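Local coordinates for protein TatD-related deoxyribonuclease (Thermotoga maritima, PDB 1J6O) that probably acts as a metal-dependent DNA nuclease of the TatD family, hydrolysing phosphodiester bonds from a TIM-barrel scaffold, at residues 75-85 with 110-121. Numbering follows the deposited sequence.
Sequences PHDAKEVPEDF and RNISPAEVQKRV
Ile112 lays CG1 over one face of the His76 ring, 4.1 Å from its centroid and 16° off the normal, a CH-pi contact; the same atom lies over one face of the Arg110 guanidinium, whose plane is turned 76° from the ring. Arg110 CB meets His76 CE1 obliquely at 3.6 Å, and a water joins His76 ND1 to Ile112 N. On the Phe85 ring, Val81 CG1 sits over the centre of one face, Arg120 NH2 lies at the edge, and Val121 CG1 approaches CZ obliquely. That NH2 pairs with Glu124 and reaches Glu83 O through a second water. Between the rings, Ala78 CB packs on Val117 CG1. Val121 CG2 lies 3.7 Å from Ala78 CB and meets Val81 CG2 tip to tip.

Ser113 makes the direct hydrogen bonds between the segments: OG, anti to the carbonyl carbon (chi1 -77°), donates to His76 O at 2.7 Å, from well above the carbonyl plane, and accepts the N-H of Lys79 at 3.1 Å (OG to N). Gln118 NE2 holds Ser113 O at 2.7 Å, and OE1, accepting from Asp107 N, ties this side to strand 98-107. Replacing Ser113 with an alanine would probably leave His76 O and Lys79 N without these mates and let the backbone at 76-79 shift. One hydroxyl and aliphatic packing thus fasten loop 75-85 beside helix 115-132, near the predicted metal ligand His139.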
loop_
_atom_site.group_PDB
_atom_site.type_symbol
_atom_site.label_atom_id
_atom_site.label_comp_id
_atom_site.label_asym_id
_atom_site.label_seq_id
_atom_site.Cartn_x
_atom_site.Cartn_y
_atom_site.Cartn_z
ATOM N N PRO A 75 -9.403 -6.243 6.604
ATOM C CA PRO A 75 -10.002 -7.492 7.099
ATOM C C PRO A 75 -10.424 -7.446 8.576
ATOM O O PRO A 75 -11.394 -8.109 8.969
ATOM C CB PRO A 75 -8.921 -8.556 6.799
ATOM C CG PRO A 75 -7.640 -7.769 6.671
ATOM C CD PRO A 75 -8.092 -6.482 5.972
ATOM N N HIS A 76 -9.726 -6.660 9.396
ATOM C CA HIS A 76 -10.103 -6.597 10.799
ATOM C C HIS A 76 -11.532 -6.086 10.914
ATOM O O HIS A 76 -12.298 -6.553 11.750
ATOM C CB HIS A 76 -9.160 -5.674 11.597
ATOM C CG HIS A 76 -7.769 -6.208 11.761
ATOM N ND1 HIS A 76 -7.226 -7.402 11.424
ATOM C CD2 HIS A 76 -6.750 -5.473 12.336
ATOM C CE1 HIS A 76 -5.903 -7.365 11.792
ATOM N NE2 HIS A 76 -5.641 -6.189 12.338
ATOM N N ASP A 77 -11.897 -5.155 10.038
ATOM C CA ASP A 77 -13.225 -4.575 10.045
ATOM C C ASP A 77 -14.260 -5.343 9.205
ATOM O O ASP A 77 -15.377 -4.856 9.026
ATOM C CB ASP A 77 -13.155 -3.111 9.519
ATOM C CG ASP A 77 -12.021 -2.242 10.165
ATOM O OD1 ASP A 77 -10.802 -2.517 9.967
ATOM O OD2 ASP A 77 -12.344 -1.234 10.841
ATOM N N ALA A 78 -13.924 -6.535 8.706
ATOM C CA ALA A 78 -14.866 -7.305 7.871
ATOM C C ALA A 78 -16.224 -7.694 8.467
ATOM O O ALA A 78 -17.231 -7.722 7.756
ATOM C CB ALA A 78 -14.165 -8.577 7.311
ATOM N N LYS A 79 -16.249 -8.021 9.750
ATOM C CA LYS A 79 -17.492 -8.409 10.402
ATOM C C LYS A 79 -18.374 -7.204 10.660
ATOM O O LYS A 79 -19.520 -7.373 11.048
ATOM C CB LYS A 79 -17.217 -9.135 11.733
ATOM C CG LYS A 79 -16.574 -8.269 12.818
ATOM C CD LYS A 79 -16.208 -9.136 14.038
ATOM C CE LYS A 79 -15.215 -8.440 14.966
ATOM N NZ LYS A 79 -15.717 -7.129 15.465
ATOM N N GLU A 80 -17.831 -6.005 10.444
ATOM C CA GLU A 80 -18.554 -4.737 10.656
ATOM C C GLU A 80 -19.178 -4.072 9.422
ATOM O O GLU A 80 -19.891 -3.066 9.544
ATOM C CB GLU A 80 -17.616 -3.703 11.307
ATOM C CG GLU A 80 -16.775 -4.215 12.471
ATOM C CD GLU A 80 -17.608 -4.670 13.660
ATOM O OE1 GLU A 80 -18.866 -4.613 13.591
ATOM O OE2 GLU A 80 -16.992 -5.088 14.668
ATOM N N VAL A 81 -18.938 -4.613 8.235
ATOM C CA VAL A 81 -19.518 -3.972 7.058
ATOM C C VAL A 81 -21.040 -3.982 6.949
ATOM O O VAL A 81 -21.701 -4.990 7.218
ATOM C CB VAL A 81 -18.943 -4.566 5.728
ATOM C CG1 VAL A 81 -17.420 -4.407 5.696
ATOM C CG2 VAL A 81 -19.345 -6.033 5.593
ATOM N N PRO A 82 -21.610 -2.844 6.535
ATOM C CA PRO A 82 -23.050 -2.684 6.355
ATOM C C PRO A 82 -23.370 -3.436 5.074
ATOM O O PRO A 82 -22.476 -3.693 4.268
ATOM C CB PRO A 82 -23.217 -1.174 6.171
ATOM C CG PRO A 82 -21.966 -0.592 6.749
ATOM C CD PRO A 82 -20.920 -1.560 6.342
ATOM N N GLU A 83 -24.638 -3.769 4.867
ATOM C CA GLU A 83 -25.046 -4.491 3.673
ATOM C C GLU A 83 -24.712 -3.780 2.362
ATOM O O GLU A 83 -24.451 -4.431 1.351
ATOM C CB GLU A 83 -26.569 -4.783 3.728
ATOM N N ASP A 84 -24.717 -2.456 2.374
ATOM C CA ASP A 84 -24.426 -1.700 1.166
ATOM C C ASP A 84 -23.016 -1.148 1.133
ATOM O O ASP A 84 -22.759 -0.163 0.438
ATOM C CB ASP A 84 -25.429 -0.553 1.041
ATOM N N PHE A 85 -22.091 -1.783 1.847
ATOM C CA PHE A 85 -20.716 -1.266 1.855
ATOM C C PHE A 85 -20.007 -1.124 0.504
ATOM O O PHE A 85 -19.251 -0.163 0.288
ATOM C CB PHE A 85 -19.869 -2.044 2.880
ATOM C CG PHE A 85 -19.021 -3.133 2.305
ATOM C CD1 PHE A 85 -19.512 -4.430 2.198
ATOM C CD2 PHE A 85 -17.703 -2.872 1.928
ATOM C CE1 PHE A 85 -18.704 -5.465 1.727
ATOM C CE2 PHE A 85 -16.884 -3.892 1.458
ATOM C CZ PHE A 85 -17.382 -5.199 1.355
ATOM N N ARG A 110 -4.080 -11.977 13.409
ATOM C CA ARG A 110 -4.901 -11.348 14.461
ATOM C C ARG A 110 -6.307 -11.925 14.540
ATOM O O ARG A 110 -6.887 -12.043 15.634
ATOM C CB ARG A 110 -5.038 -9.827 14.249
ATOM C CG ARG A 110 -3.836 -8.955 14.625
ATOM C CD ARG A 110 -3.448 -8.981 16.120
ATOM N NE ARG A 110 -4.418 -8.399 17.052
ATOM C CZ ARG A 110 -4.865 -7.150 17.012
ATOM N NH1 ARG A 110 -4.449 -6.311 16.078
ATOM N NH2 ARG A 110 -5.717 -6.729 17.928
ATOM N N ASN A 111 -6.870 -12.261 13.388
ATOM C CA ASN A 111 -8.213 -12.826 13.319
ATOM C C ASN A 111 -9.283 -12.105 14.143
ATOM O O ASN A 111 -10.035 -12.715 14.919
ATOM C CB ASN A 111 -8.174 -14.301 13.694
ATOM C CG ASN A 111 -7.714 -15.176 12.541
ATOM O OD1 ASN A 111 -6.524 -15.738 12.671
ATOM N ND2 ASN A 111 -8.418 -15.333 11.543
ATOM N N ILE A 112 -9.347 -10.796 13.965
ATOM C CA ILE A 112 -10.310 -9.969 14.661
ATOM C C ILE A 112 -11.664 -10.326 14.042
ATOM O O ILE A 112 -12.696 -10.265 14.696
ATOM C CB ILE A 112 -10.005 -8.474 14.434
ATOM C CG1 ILE A 112 -8.667 -8.108 15.086
ATOM C CG2 ILE A 112 -11.129 -7.634 14.956
ATOM C CD1 ILE A 112 -8.617 -8.373 16.581
ATOM N N SER A 113 -11.653 -10.657 12.750
ATOM C CA SER A 113 -12.868 -11.038 12.042
ATOM C C SER A 113 -12.631 -12.488 11.639
ATOM O O SER A 113 -11.482 -12.882 11.360
ATOM C CB SER A 113 -13.098 -10.176 10.784
ATOM O OG SER A 113 -13.589 -8.886 11.126
ATOM N N PRO A 114 -13.692 -13.307 11.632
ATOM C CA PRO A 114 -13.631 -14.729 11.261
ATOM C C PRO A 114 -13.127 -14.848 9.819
ATOM O O PRO A 114 -13.407 -13.985 8.978
ATOM C CB PRO A 114 -15.089 -15.188 11.395
ATOM C CG PRO A 114 -15.615 -14.268 12.491
ATOM C CD PRO A 114 -15.048 -12.940 12.062
ATOM N N ALA A 115 -12.380 -15.914 9.548
ATOM C CA ALA A 115 -11.830 -16.146 8.217
ATOM C C ALA A 115 -12.818 -16.111 7.067
ATOM O O ALA A 115 -12.564 -15.433 6.071
ATOM C CB ALA A 115 -11.074 -17.474 8.178
ATOM N N GLU A 116 -13.934 -16.830 7.160
ATOM C CA GLU A 116 -14.866 -16.794 6.031
ATOM C C GLU A 116 -15.493 -15.421 5.772
ATOM O O GLU A 116 -15.826 -15.080 4.630
ATOM C CB GLU A 116 -15.943 -17.878 6.206
ATOM C CG GLU A 116 -15.380 -19.298 6.074
ATOM C CD GLU A 116 -14.604 -19.509 4.770
ATOM O OE1 GLU A 116 -15.137 -19.137 3.691
ATOM O OE2 GLU A 116 -13.466 -20.053 4.829
ATOM N N VAL A 117 -15.640 -14.632 6.833
ATOM C CA VAL A 117 -16.214 -13.288 6.746
ATOM C C VAL A 117 -15.135 -12.431 6.045
ATOM O O VAL A 117 -15.438 -11.601 5.204
ATOM C CB VAL A 117 -16.531 -12.775 8.192
ATOM C CG1 VAL A 117 -16.834 -11.298 8.184
ATOM C CG2 VAL A 117 -17.750 -13.577 8.777
ATOM N N GLN A 118 -13.871 -12.618 6.409
ATOM C CA GLN A 118 -12.785 -11.841 5.767
ATOM C C GLN A 118 -12.761 -12.162 4.275
ATOM O O GLN A 118 -12.654 -11.278 3.418
ATOM C CB GLN A 118 -11.425 -12.230 6.345
ATOM C CG GLN A 118 -11.174 -11.717 7.756
ATOM C CD GLN A 118 -9.766 -11.987 8.175
ATOM O OE1 GLN A 118 -8.834 -11.841 7.371
ATOM N NE2 GLN A 118 -9.581 -12.377 9.441
ATOM N N LYS A 119 -12.817 -13.456 3.973
ATOM C CA LYS A 119 -12.804 -13.896 2.584
ATOM C C LYS A 119 -13.922 -13.283 1.754
ATOM O O LYS A 119 -13.660 -12.813 0.657
ATOM C CB LYS A 119 -12.907 -15.419 2.496
ATOM C CG LYS A 119 -11.645 -16.128 2.846
ATOM C CD LYS A 119 -11.915 -17.629 2.809
ATOM C CE LYS A 119 -10.672 -18.465 2.946
ATOM N NZ LYS A 119 -11.068 -19.916 2.779
ATOM N N ARG A 120 -15.158 -13.250 2.260
ATOM C CA ARG A 120 -16.217 -12.674 1.441
ATOM C C ARG A 120 -16.058 -11.175 1.194
ATOM O O ARG A 120 -16.313 -10.692 0.089
ATOM C CB ARG A 120 -17.610 -12.976 2.022
ATOM C CG ARG A 120 -18.035 -12.124 3.189
ATOM C CD ARG A 120 -19.558 -11.924 3.222
ATOM N NE ARG A 120 -19.854 -10.490 3.284
ATOM C CZ ARG A 120 -20.764 -9.865 2.534
ATOM N NH1 ARG A 120 -21.503 -10.546 1.656
ATOM N NH2 ARG A 120 -20.895 -8.549 2.627
ATOM N N VAL A 121 -15.643 -10.451 2.227
ATOM C CA VAL A 121 -15.442 -8.998 2.141
ATOM C C VAL A 121 -14.287 -8.673 1.183
ATOM O O VAL A 121 -14.337 -7.674 0.445
ATOM C CB VAL A 121 -15.167 -8.424 3.558
ATOM C CG1 VAL A 121 -14.668 -6.978 3.489
ATOM C CG2 VAL A 121 -16.467 -8.495 4.399
HETATM O O HOH W 1 -8.601 -10.042 11.346
HETATM O O HOH W 2 -22.796 -6.812 2.501
#